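Side-chain contact in ebony (Drosophila melanogaster, PDB 6DYM), which forms amide bonds as the atypical C-terminal condensation domain of a nonribosomal peptide synthetase, probably joining beta-alanine to biogenic amines such as dopamine: residues A[29-34]-A[202-207]. Residues are numbered along the deposited sequence; the frame is centred on the assembly and turned at random.
Sequences ADLEQW and DEQRAI
Q204 reaches into the loop segment 29-34 and meets it with both ends of its side-chain amide. Two hydrogen bonds cross the contact. Q204 NE2 donates to the backbone O of D30 at 2.7 Å, with a fairly straight N-H...O angle of 162°. Q204 OE1 accepts from the indole NE1 of W34 at 2.8 Å. The second bond is more bent, at 150°. The side chain is fully stretched, with CG opposite the backbone N (chi1 180°), and this carries the amide across to the loop. Held at both OE1 and NE2, the amide has its flip state fixed.

D30 O takes a second bond from within its own segment. Q33 NE2 donates to D30 O at 3.0 Å. The two amide nitrogens arrive from opposite faces of the carbonyl plane. That of Q204 sits well above the plane, off the lone pairs, while that of Q33 is only tilted from it.

Van der Waals contact is modest. Q204 NE2 lies 3.3 Å from D30 CB and 3.9 Å from L31 CD2. CG of Q33 covers one face of the W34 ring near its rim, while Q204 approaches the ring edge. W34 also touches A200 and P201, and L31 packs on F99 of helix 93-111.

The topology is that of a GNAT (N-acetyltransferase) fold. The contact ties the loop between helices 14-25 and 41-58 to the start of strand 205-212. In GNAT relatives, the loops after the first helix and before the last strand commonly border the acceptor-substrate site.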
ATOM      1  N   ALA A  29     -11.092   3.485   2.747  1.00 45.30           N
ATOM      2  CA  ALA A  29     -10.301   3.633   1.531  1.00 48.98           C
ATOM      3  C   ALA A  29     -10.981   4.549   0.515  1.00 41.41           C
ATOM      4  O   ALA A  29     -12.195   4.486   0.295  1.00 31.52           O
ATOM      5  CB  ALA A  29     -10.029   2.266   0.915  1.00 51.94           C
ATOM      6  N   ASP A  30     -10.174   5.399  -0.126  1.00 35.43           N
ATOM      7  CA  ASP A  30     -10.717   6.449  -0.976  1.00 37.62           C
ATOM      8  C   ASP A  30     -11.302   5.911  -2.277  1.00 28.24           C
ATOM      9  O   ASP A  30     -12.190   6.550  -2.847  1.00 31.59           O
ATOM     10  CB  ASP A  30      -9.632   7.489  -1.257  1.00 39.56           C
ATOM     11  CG  ASP A  30      -9.094   8.126   0.020  1.00 49.77           C
ATOM     12  OD1 ASP A  30      -8.383   7.435   0.784  1.00 40.84           O
ATOM     13  OD2 ASP A  30      -9.388   9.319   0.260  1.00 43.46           O
ATOM     14  N   LEU A  31     -10.846   4.753  -2.749  1.00 31.71           N
ATOM     15  CA  LEU A  31     -11.386   4.180  -3.976  1.00 33.95           C
ATOM     16  C   LEU A  31     -12.576   3.265  -3.711  1.00 35.92           C
ATOM     17  O   LEU A  31     -13.585   3.343  -4.420  1.00 37.12           O
ATOM     18  CB  LEU A  31     -10.298   3.402  -4.714  1.00 23.96           C
ATOM     19  CG  LEU A  31      -9.185   4.248  -5.326  1.00 32.95           C
ATOM     20  CD1 LEU A  31      -8.142   3.338  -5.950  1.00 23.01           C
ATOM     21  CD2 LEU A  31      -9.750   5.225  -6.357  1.00 27.24           C
ATOM     22  N   GLU A  32     -12.480   2.404  -2.695  1.00 35.08           N
ATOM     23  CA  GLU A  32     -13.542   1.445  -2.411  1.00 35.49           C
ATOM     24  C   GLU A  32     -14.832   2.106  -1.944  1.00 38.82           C
ATOM     25  O   GLU A  32     -15.894   1.486  -2.052  1.00 34.63           O
ATOM     26  CB  GLU A  32     -13.079   0.439  -1.357  1.00 41.55           C
ATOM     27  CG  GLU A  32     -11.973  -0.474  -1.829  1.00 40.75           C
ATOM     28  CD  GLU A  32     -10.592   0.043  -1.472  1.00 48.07           C
ATOM     29  OE1 GLU A  32     -10.220   1.141  -1.942  1.00 50.34           O
ATOM     30  OE2 GLU A  32      -9.876  -0.652  -0.721  1.00 56.03           O
ATOM     31  N   GLN A  33     -14.768   3.338  -1.424  1.00 31.97           N
ATOM     32  CA  GLN A  33     -15.991   4.009  -0.993  1.00 33.56           C
ATOM     33  C   GLN A  33     -16.941   4.233  -2.159  1.00 36.92           C
ATOM     34  O   GLN A  33     -18.155   4.347  -1.958  1.00 33.85           O
ATOM     35  CB  GLN A  33     -15.659   5.342  -0.321  1.00 28.29           C
ATOM     36  CG  GLN A  33     -15.110   6.385  -1.275  1.00 32.53           C
ATOM     37  CD  GLN A  33     -14.793   7.705  -0.593  1.00 34.84           C
ATOM     38  OE1 GLN A  33     -15.567   8.199   0.226  1.00 38.02           O
ATOM     39  NE2 GLN A  33     -13.642   8.273  -0.923  1.00 31.41           N
ATOM     40  N   TRP A  34     -16.415   4.300  -3.379  1.00 36.62           N
ATOM     41  CA  TRP A  34     -17.242   4.514  -4.555  1.00 34.69           C
ATOM     42  C   TRP A  34     -17.760   3.216  -5.156  1.00 36.99           C
ATOM     43  O   TRP A  34     -18.620   3.261  -6.043  1.00 33.93           O
ATOM     44  CB  TRP A  34     -16.456   5.312  -5.602  1.00 34.81           C
ATOM     45  CG  TRP A  34     -15.885   6.578  -5.032  1.00 33.00           C
ATOM     46  CD1 TRP A  34     -14.567   6.870  -4.838  1.00 32.52           C
ATOM     47  CD2 TRP A  34     -16.621   7.713  -4.560  1.00 34.68           C
ATOM     48  NE1 TRP A  34     -14.435   8.122  -4.279  1.00 31.42           N
ATOM     49  CE2 TRP A  34     -15.682   8.659  -4.098  1.00 37.97           C
ATOM     50  CE3 TRP A  34     -17.984   8.021  -4.483  1.00 35.50           C
ATOM     51  CZ2 TRP A  34     -16.063   9.892  -3.568  1.00 41.05           C
ATOM     52  CZ3 TRP A  34     -18.360   9.244  -3.957  1.00 40.42           C
ATOM     53  CH2 TRP A  34     -17.402  10.167  -3.508  1.00 36.97           C
ATOM     54  N   ASP A 202     -13.719  15.717  -8.711  1.00 25.71           N
ATOM     55  CA  ASP A 202     -12.598  15.901  -9.627  1.00 28.30           C
ATOM     56  C   ASP A 202     -11.266  15.964  -8.897  1.00 30.37           C
ATOM     57  O   ASP A 202     -10.228  15.647  -9.486  1.00 28.92           O
ATOM     58  CB  ASP A 202     -12.788  17.176 -10.451  1.00 33.41           C
ATOM     59  CG  ASP A 202     -13.760  16.991 -11.597  1.00 36.87           C
ATOM     60  OD1 ASP A 202     -14.468  15.964 -11.618  1.00 40.27           O
ATOM     61  OD2 ASP A 202     -13.822  17.876 -12.475  1.00 43.33           O
ATOM     62  N   GLU A 203     -11.280  16.344  -7.622  1.00 26.47           N
ATOM     63  CA  GLU A 203     -10.065  16.561  -6.856  1.00 26.47           C
ATOM     64  C   GLU A 203      -9.462  15.277  -6.307  1.00 28.47           C
ATOM     65  O   GLU A 203      -8.335  15.315  -5.799  1.00 29.92           O
ATOM     66  CB  GLU A 203     -10.351  17.535  -5.707  1.00 34.34           C
ATOM     67  CG  GLU A 203     -10.713  18.958  -6.168  1.00 39.55           C
ATOM     68  CD  GLU A 203     -12.106  19.073  -6.792  1.00 50.09           C
ATOM     69  OE1 GLU A 203     -13.012  18.310  -6.389  1.00 43.45           O
ATOM     70  OE2 GLU A 203     -12.291  19.927  -7.692  1.00 54.66           O
ATOM     71  N   GLN A 204     -10.164  14.148  -6.385  1.00 28.70           N
ATOM     72  CA  GLN A 204      -9.598  12.894  -5.900  1.00 29.34           C
ATOM     73  C   GLN A 204      -8.671  12.319  -6.961  1.00 25.61           C
ATOM     74  O   GLN A 204      -9.110  11.993  -8.072  1.00 22.08           O
ATOM     75  CB  GLN A 204     -10.684  11.885  -5.543  1.00 21.34           C
ATOM     76  CG  GLN A 204     -10.091  10.573  -5.044  1.00 26.49           C
ATOM     77  CD  GLN A 204     -11.127   9.608  -4.514  1.00 29.09           C
ATOM     78  OE1 GLN A 204     -12.288   9.970  -4.326  1.00 30.76           O
ATOM     79  NE2 GLN A 204     -10.712   8.369  -4.269  1.00 27.87           N
ATOM     80  N   ARG A 205      -7.395  12.181  -6.608  1.00 23.67           N
ATOM     81  CA  ARG A 205      -6.367  11.705  -7.518  1.00 25.04           C
ATOM     82  C   ARG A 205      -5.850  10.336  -7.087  1.00 22.22           C
ATOM     83  O   ARG A 205      -5.995   9.919  -5.936  1.00 21.80           O
ATOM     84  CB  ARG A 205      -5.192  12.693  -7.590  1.00 28.81           C
ATOM     85  CG  ARG A 205      -5.592  14.151  -7.391  1.00 28.42           C
ATOM     86  CD  ARG A 205      -6.495  14.622  -8.521  1.00 26.54           C
ATOM     87  NE  ARG A 205      -5.821  14.537  -9.813  1.00 28.50           N
ATOM     88  CZ  ARG A 205      -6.353  14.926 -10.966  1.00 26.36           C
ATOM     89  NH1 ARG A 205      -7.575  15.433 -10.995  1.00 28.51           N
ATOM     90  NH2 ARG A 205      -5.660  14.809 -12.090  1.00 30.14           N
ATOM     91  N   ALA A 206      -5.274   9.629  -8.052  1.00 21.45           N
ATOM     92  CA  ALA A 206      -4.369   8.514  -7.802  1.00 23.48           C
ATOM     93  C   ALA A 206      -3.018   8.946  -8.341  1.00 25.36           C
ATOM     94  O   ALA A 206      -2.911   9.333  -9.511  1.00 23.67           O
ATOM     95  CB  ALA A 206      -4.845   7.230  -8.483  1.00 24.25           C
ATOM     96  N   ILE A 207      -1.999   8.923  -7.489  1.00 20.85           N
ATOM     97  CA  ILE A 207      -0.696   9.466  -7.839  1.00 17.99           C
ATOM     98  C   ILE A 207       0.323   8.341  -7.785  1.00 22.11           C
ATOM     99  O   ILE A 207       0.449   7.657  -6.759  1.00 19.02           O
ATOM    100  CB  ILE A 207      -0.295  10.629  -6.919  1.00 19.93           C
ATOM    101  CG1 ILE A 207      -1.410  11.685  -6.922  1.00 29.88           C
ATOM    102  CG2 ILE A 207       1.017  11.225  -7.390  1.00 18.16           C
ATOM    103  CD1 ILE A 207      -1.012  13.032  -6.381  1.00 33.64           C
TER